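Endoglucanase FnCel5A (Fervidobacterium nodosum, PDB 3NCO) is a TIM-barrel glycoside hydrolase of family 5 that probably cleaves internal beta-1,4-glucosidic bonds of cellulose. Local coordinates at residues Glu206-Asn209 against Phe210-Gln213; Ala267-Glu270 against Ser271-Trp275; Trp275-Thr278 against Val279-Ile282. One frame throughout, in Å; residues are numbered along the deposited sequence.

Contacts 2 and 3 are successive parts of helix 269-285, the first at its N-terminal end and the second further along, and they share Trp275. Contact 1 is a separate short turn that follows barrel strand 198-204. It meets the long helix through Trp275, whose indole NE1 probably bonds to Glu206 O at 2.7 Å, and through packing of Phe210 on Ser271. Contact 3 is the buried one, with apolar packing toward the barrel and three cations on another side. Contacts 1 and 2 are only partly buried: a proline carbonyl and an aromatic stack shape the first, whereas a carboxylate cap and a salt bridge mark the second.

Contact 1. Residues Glu206-Asn209 against Phe210-Gln213; sequences EPFN and FTHQ
Phe210 gives its backbone N-H to the carbonyl of Pro207, which follows a cis peptide bond from Glu206 and is the N-cap of a very short helix. Phe210 N lies 2.8 Å from Pro207 O but well above the carbonyl plane, and the bond is bent, with 137° at the hydrogen. Phe210 CB touches Pro207 CB at 4.1 Å, while its ring, with CG anti to the backbone N (chi1 171°), leads away from the turn. Thr211 N comes to the same Pro207 O at 2.9 Å, almost in line with the C=O bond, so two donors grip one oxygen; the Thr211 hydroxyl is bonded to Tyr205 O. His212 leaves helical geometry, yet its N still meets Phe208 O at 2.9 Å. Its ring lies on the Phe208 ring as a face-to-face stack, centroids 3.9 Å apart and planes at 11°, with Phe208 CZ over the centre of the imidazole. His212 CB adds a CH-pi contact to the same Phe208 face. Gln213, extended beyond CG, brings its NE2 to a lone pair of Phe210 O at 2.9 Å, in the carbonyl plane, while OE1 takes Val226 N, which fixes the amide at both ends. The turn follows strand 198-204 of the barrel and rests against helix 269-285, where Pro207, Phe210 and Thr211 pack on Trp275.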
# COMPACT_ATOMS: atom_id res chain seq x y z
N GLU A 206 -9.09 -9.82 -6.21
CA GLU A 206 -10.14 -10.73 -6.69
C GLU A 206 -10.14 -10.82 -8.19
O GLU A 206 -9.92 -9.79 -8.86
CB GLU A 206 -11.50 -10.27 -6.21
CG GLU A 206 -11.50 -10.13 -4.67
CD GLU A 206 -11.01 -11.40 -4.00
OE1 GLU A 206 -11.40 -12.52 -4.41
OE2 GLU A 206 -10.17 -11.33 -3.09
N PRO A 207 -10.43 -12.01 -8.73
CA PRO A 207 -10.61 -13.34 -8.09
C PRO A 207 -9.27 -13.82 -7.57
O PRO A 207 -8.29 -13.82 -8.34
CB PRO A 207 -11.11 -14.23 -9.26
CG PRO A 207 -11.60 -13.25 -10.26
CD PRO A 207 -10.68 -12.08 -10.17
N PHE A 208 -9.19 -14.18 -6.28
CA PHE A 208 -7.92 -14.55 -5.67
C PHE A 208 -7.32 -15.77 -6.34
O PHE A 208 -6.08 -15.86 -6.47
CB PHE A 208 -8.10 -14.80 -4.17
CG PHE A 208 -6.86 -14.70 -3.38
CD1 PHE A 208 -6.42 -13.46 -2.93
CD2 PHE A 208 -6.13 -15.85 -3.02
CE1 PHE A 208 -5.27 -13.33 -2.16
CE2 PHE A 208 -4.95 -15.72 -2.21
CZ PHE A 208 -4.54 -14.46 -1.80
N ASN A 209 -8.19 -16.68 -6.83
CA ASN A 209 -7.66 -17.86 -7.53
C ASN A 209 -7.11 -17.51 -8.91
O ASN A 209 -6.40 -18.32 -9.53
CB ASN A 209 -8.67 -19.04 -7.54
CG ASN A 209 -9.87 -18.80 -8.47
OD1 ASN A 209 -10.07 -17.70 -9.00
ND2 ASN A 209 -10.71 -19.83 -8.60
N PHE A 210 -7.42 -16.29 -9.38
CA PHE A 210 -6.77 -15.78 -10.58
C PHE A 210 -5.47 -15.04 -10.26
O PHE A 210 -4.41 -15.34 -10.83
CB PHE A 210 -7.68 -14.89 -11.43
CG PHE A 210 -6.93 -14.19 -12.55
CD1 PHE A 210 -6.47 -14.93 -13.65
CD2 PHE A 210 -6.59 -12.86 -12.46
CE1 PHE A 210 -5.72 -14.32 -14.64
CE2 PHE A 210 -5.82 -12.23 -13.44
CZ PHE A 210 -5.39 -12.95 -14.54
N THR A 211 -5.53 -14.07 -9.34
CA THR A 211 -4.35 -13.21 -9.14
C THR A 211 -3.25 -13.96 -8.39
O THR A 211 -2.07 -13.56 -8.46
CB THR A 211 -4.69 -11.96 -8.32
OG1 THR A 211 -5.10 -12.37 -6.99
CG2 THR A 211 -5.78 -11.08 -9.05
N HIS A 212 -3.61 -15.03 -7.67
CA HIS A 212 -2.58 -15.75 -6.89
C HIS A 212 -2.40 -17.18 -7.34
O HIS A 212 -1.80 -17.98 -6.61
CB HIS A 212 -2.87 -15.70 -5.37
CG HIS A 212 -2.68 -14.35 -4.80
ND1 HIS A 212 -1.74 -14.06 -3.82
CD2 HIS A 212 -3.29 -13.17 -5.11
CE1 HIS A 212 -1.78 -12.76 -3.55
NE2 HIS A 212 -2.71 -12.20 -4.32
N GLN A 213 -2.85 -17.52 -8.56
CA GLN A 213 -2.62 -18.89 -9.06
C GLN A 213 -1.12 -19.15 -9.12
O GLN A 213 -0.30 -18.28 -9.51
CB GLN A 213 -3.25 -19.09 -10.43
CG GLN A 213 -2.64 -18.22 -11.51
CD GLN A 213 -3.46 -18.31 -12.78
OE1 GLN A 213 -3.43 -19.32 -13.47
NE2 GLN A 213 -4.25 -17.26 -13.06

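Contact 2. Residues Ala267-Glu270 against Ser271-Trp275; sequences ADME and SRVKW
Asp268 swings its CG between its own backbone N and carbonyl carbon (chi1 74°), turning its carboxylate back toward the start of helix 269-285, while Ser271 chi1 (-62°) points OG to meet it. Asp268 is the N-cap. Ser271 OG donates to Asp268 OD1 at 2.7 Å on the syn side, and Ser271 N meets Asp268 OD2 at 3.0 Å from above the carboxylate plane in a nearly straight bond, 173° at the hydrogen. Trp228 N is a second partner of Ser271 OG. A negative charge here would be expected to suit the helix N-terminus. An alanine in place of Asp268 would remove both acceptors and would probably leave Ser271 N without its capping mate and the serine hydroxyl without the acceptor for its proton. Further round the helix, Arg272 lays its CG on Ala267 CB (3.7 Å); its NE is held by Ala263 O, and a water accepts from Arg272 NH1 and donates to Ala267 O. The selenomethionine Met269 curls back so that CE lies 3.5 Å from Arg272 NH1 and SE 4.1 Å from Val273 CG2. Glu270, meanwhile, forms a salt bridge one turn on, Lys274 NZ approaching OE1 on its anti side at 3.1 Å. The cap follows strand 256-261 and begins the helix leading to strand 289-292, with Ala267 packed on Phe210 of helix 208-211.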
# COMPACT_ATOMS: atom_id res chain seq x y z
N ALA A 267 0.02 -16.38 -13.82
CA ALA A 267 -1.16 -16.12 -14.64
C ALA A 267 -0.72 -15.80 -16.08
O ALA A 267 0.37 -15.22 -16.32
CB ALA A 267 -1.96 -14.92 -14.05
N ASP A 268 -1.54 -16.17 -17.06
CA ASP A 268 -1.11 -15.92 -18.43
C ASP A 268 -1.11 -14.40 -18.70
O ASP A 268 -1.93 -13.67 -18.14
CB ASP A 268 -1.99 -16.68 -19.42
CG ASP A 268 -3.36 -16.04 -19.57
OD1 ASP A 268 -4.27 -16.42 -18.80
OD2 ASP A 268 -3.53 -15.20 -20.50
N MSE A 269 -0.22 -13.94 -19.57
CA MSE A 269 -0.00 -12.50 -19.69
C MSE A 269 -1.26 -11.73 -20.17
O MSE A 269 -1.56 -10.63 -19.66
CB MSE A 269 1.21 -12.18 -20.56
CG MSE A 269 1.52 -10.71 -20.72
SE MSE A 269 1.93 -9.92 -18.97
CE MSE A 269 3.79 -10.57 -18.76
N GLU A 270 -1.94 -12.27 -21.18
CA GLU A 270 -3.12 -11.52 -21.69
C GLU A 270 -4.16 -11.35 -20.60
O GLU A 270 -4.66 -10.23 -20.43
CB GLU A 270 -3.73 -12.06 -22.99
CG GLU A 270 -4.85 -11.07 -23.52
CD GLU A 270 -5.03 -11.01 -25.04
OE1 GLU A 270 -5.79 -10.10 -25.52
OE2 GLU A 270 -4.42 -11.85 -25.75
N SER A 271 -4.43 -12.42 -19.85
CA SER A 271 -5.30 -12.26 -18.66
C SER A 271 -4.82 -11.18 -17.68
O SER A 271 -5.60 -10.35 -17.23
CB SER A 271 -5.53 -13.57 -17.90
OG SER A 271 -6.21 -14.53 -18.71
N ARG A 272 -3.53 -11.16 -17.39
CA ARG A 272 -2.97 -10.18 -16.46
C ARG A 272 -3.21 -8.76 -16.97
O ARG A 272 -3.60 -7.83 -16.21
CB ARG A 272 -1.47 -10.41 -16.30
CG ARG A 272 -1.17 -11.63 -15.49
CD ARG A 272 0.30 -11.89 -15.40
NE ARG A 272 0.92 -11.00 -14.43
CZ ARG A 272 2.19 -10.60 -14.47
NH1 ARG A 272 3.01 -11.03 -15.43
NH2 ARG A 272 2.66 -9.78 -13.51
N VAL A 273 -2.99 -8.60 -18.29
CA VAL A 273 -3.09 -7.31 -18.94
C VAL A 273 -4.54 -6.80 -18.89
O VAL A 273 -4.77 -5.61 -18.53
CB VAL A 273 -2.58 -7.42 -20.40
CG1 VAL A 273 -3.08 -6.24 -21.24
CG2 VAL A 273 -1.06 -7.49 -20.41
N LYS A 274 -5.49 -7.69 -19.24
CA LYS A 274 -6.93 -7.34 -19.19
C LYS A 274 -7.42 -7.05 -17.76
O LYS A 274 -8.17 -6.08 -17.54
CB LYS A 274 -7.76 -8.45 -19.79
CG LYS A 274 -7.66 -8.51 -21.31
CD LYS A 274 -8.63 -9.58 -21.86
CE LYS A 274 -8.35 -9.92 -23.33
NZ LYS A 274 -8.18 -8.68 -24.15
N TRP A 275 -7.06 -7.91 -16.80
CA TRP A 275 -7.48 -7.73 -15.40
C TRP A 275 -6.93 -6.41 -14.86
O TRP A 275 -7.66 -5.63 -14.26
CB TRP A 275 -7.02 -8.93 -14.54
CG TRP A 275 -7.49 -8.88 -13.10
CD1 TRP A 275 -8.65 -9.44 -12.59
CD2 TRP A 275 -6.80 -8.28 -11.99
NE1 TRP A 275 -8.72 -9.19 -11.23
CE2 TRP A 275 -7.61 -8.48 -10.85
CE3 TRP A 275 -5.59 -7.57 -11.87
CZ2 TRP A 275 -7.25 -7.98 -9.59
CZ3 TRP A 275 -5.22 -7.08 -10.60
CH2 TRP A 275 -6.07 -7.29 -9.50
O HOH W 1 2.59 -13.40 -17.06

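Contact 3. Residues Trp275-Thr278 against Val279-Ile282; sequences WTKT and VRRI
The helix 269-285 of a beta-alpha-beta unit of the TIM barrel carries Trp275 and Val279 one turn apart on its buried side. Val279 CG2 sits over the six-membered ring of the indole, 3.7 Å from its centroid and only 12° off the normal, a CH-pi contact; Trp275 is turned to receive it by a CG anti to the backbone N (chi1 -176°), with Glu206 O the probable partner of its NE1. Thr278 and Ile282 run alongside each other, with CG2 of the threonine 3.8 Å from CD1 of the isoleucine, while the threonine hydroxyl is bonded to Lys274 O. Another side of the helix gathers three cations, from buried Arg280 to exposed Arg281. Lys277 CD lies 3.3 Å from Arg281 NH1, and the guanidinium of Arg281 lies flat over Thr278 CA. Lys277 NZ stands 4.0 Å from Arg280 NH1, and a water accepts from both, weakly from the lysine. These like charges probably disfavour one another, though Arg280 NH2 has a salt bridge to Glu284. Val279 packs on Leu258 and Phe261 of strand 256-261, Ile282 and Thr278 reach helix 232-252, and Thr276 and Lys277 touch helix 313-318.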
# COMPACT_ATOMS: atom_id res chain seq x y z
N TRP A 275 -7.06 -7.91 -16.80
CA TRP A 275 -7.48 -7.73 -15.40
C TRP A 275 -6.93 -6.41 -14.86
O TRP A 275 -7.66 -5.63 -14.26
CB TRP A 275 -7.02 -8.93 -14.54
CG TRP A 275 -7.49 -8.88 -13.10
CD1 TRP A 275 -8.65 -9.44 -12.59
CD2 TRP A 275 -6.80 -8.28 -11.99
NE1 TRP A 275 -8.72 -9.19 -11.23
CE2 TRP A 275 -7.61 -8.48 -10.85
CE3 TRP A 275 -5.59 -7.57 -11.87
CZ2 TRP A 275 -7.25 -7.98 -9.59
CZ3 TRP A 275 -5.22 -7.08 -10.60
CH2 TRP A 275 -6.07 -7.29 -9.50
N THR A 276 -5.64 -6.16 -15.12
CA THR A 276 -5.01 -4.97 -14.54
C THR A 276 -5.65 -3.70 -15.08
O THR A 276 -5.92 -2.74 -14.33
CB THR A 276 -3.48 -5.00 -14.79
OG1 THR A 276 -2.97 -6.23 -14.25
CG2 THR A 276 -2.77 -3.81 -14.11
N LYS A 277 -5.93 -3.71 -16.39
CA LYS A 277 -6.51 -2.56 -17.04
C LYS A 277 -7.90 -2.30 -16.51
O LYS A 277 -8.27 -1.15 -16.27
CB LYS A 277 -6.61 -2.85 -18.55
CG LYS A 277 -7.26 -1.78 -19.38
CD LYS A 277 -7.49 -2.39 -20.75
CE LYS A 277 -7.25 -1.40 -21.89
NZ LYS A 277 -7.71 0.02 -21.64
N THR A 278 -8.69 -3.37 -16.31
CA THR A 278 -10.07 -3.26 -15.85
C THR A 278 -10.11 -2.72 -14.41
O THR A 278 -10.86 -1.82 -14.09
CB THR A 278 -10.76 -4.63 -15.91
OG1 THR A 278 -10.87 -5.03 -17.28
CG2 THR A 278 -12.15 -4.61 -15.31
N VAL A 279 -9.25 -3.25 -13.56
CA VAL A 279 -9.16 -2.74 -12.18
C VAL A 279 -8.77 -1.26 -12.18
O VAL A 279 -9.41 -0.45 -11.51
CB VAL A 279 -8.18 -3.58 -11.33
CG1 VAL A 279 -7.98 -2.89 -10.03
CG2 VAL A 279 -8.76 -4.99 -11.10
N ARG A 280 -7.74 -0.90 -12.95
CA ARG A 280 -7.35 0.51 -13.04
C ARG A 280 -8.52 1.42 -13.51
O ARG A 280 -8.79 2.46 -12.91
CB ARG A 280 -6.15 0.71 -13.97
CG ARG A 280 -5.85 2.21 -14.11
CD ARG A 280 -4.84 2.52 -15.20
NE ARG A 280 -5.26 2.03 -16.50
CZ ARG A 280 -6.07 2.67 -17.30
NH1 ARG A 280 -6.39 2.19 -18.49
NH2 ARG A 280 -6.56 3.83 -16.91
N ARG A 281 -9.21 1.04 -14.59
CA ARG A 281 -10.32 1.86 -15.10
C ARG A 281 -11.44 2.01 -14.09
O ARG A 281 -12.05 3.08 -14.00
CB ARG A 281 -10.92 1.21 -16.35
CG ARG A 281 -9.98 1.21 -17.54
CD ARG A 281 -10.69 0.70 -18.85
NE ARG A 281 -11.69 -0.38 -18.61
CZ ARG A 281 -11.65 -1.64 -19.11
NH1 ARG A 281 -10.66 -2.05 -19.89
NH2 ARG A 281 -12.63 -2.50 -18.81
N ILE A 282 -11.75 0.93 -13.37
CA ILE A 282 -12.87 0.98 -12.42
C ILE A 282 -12.48 1.78 -11.16
O ILE A 282 -13.30 2.53 -10.61
CB ILE A 282 -13.39 -0.43 -12.07
CG1 ILE A 282 -14.02 -1.06 -13.33
CG2 ILE A 282 -14.38 -0.40 -10.87
CD1 ILE A 282 -14.48 -2.53 -13.16
O HOH W 2 -4.70 0.42 -20.66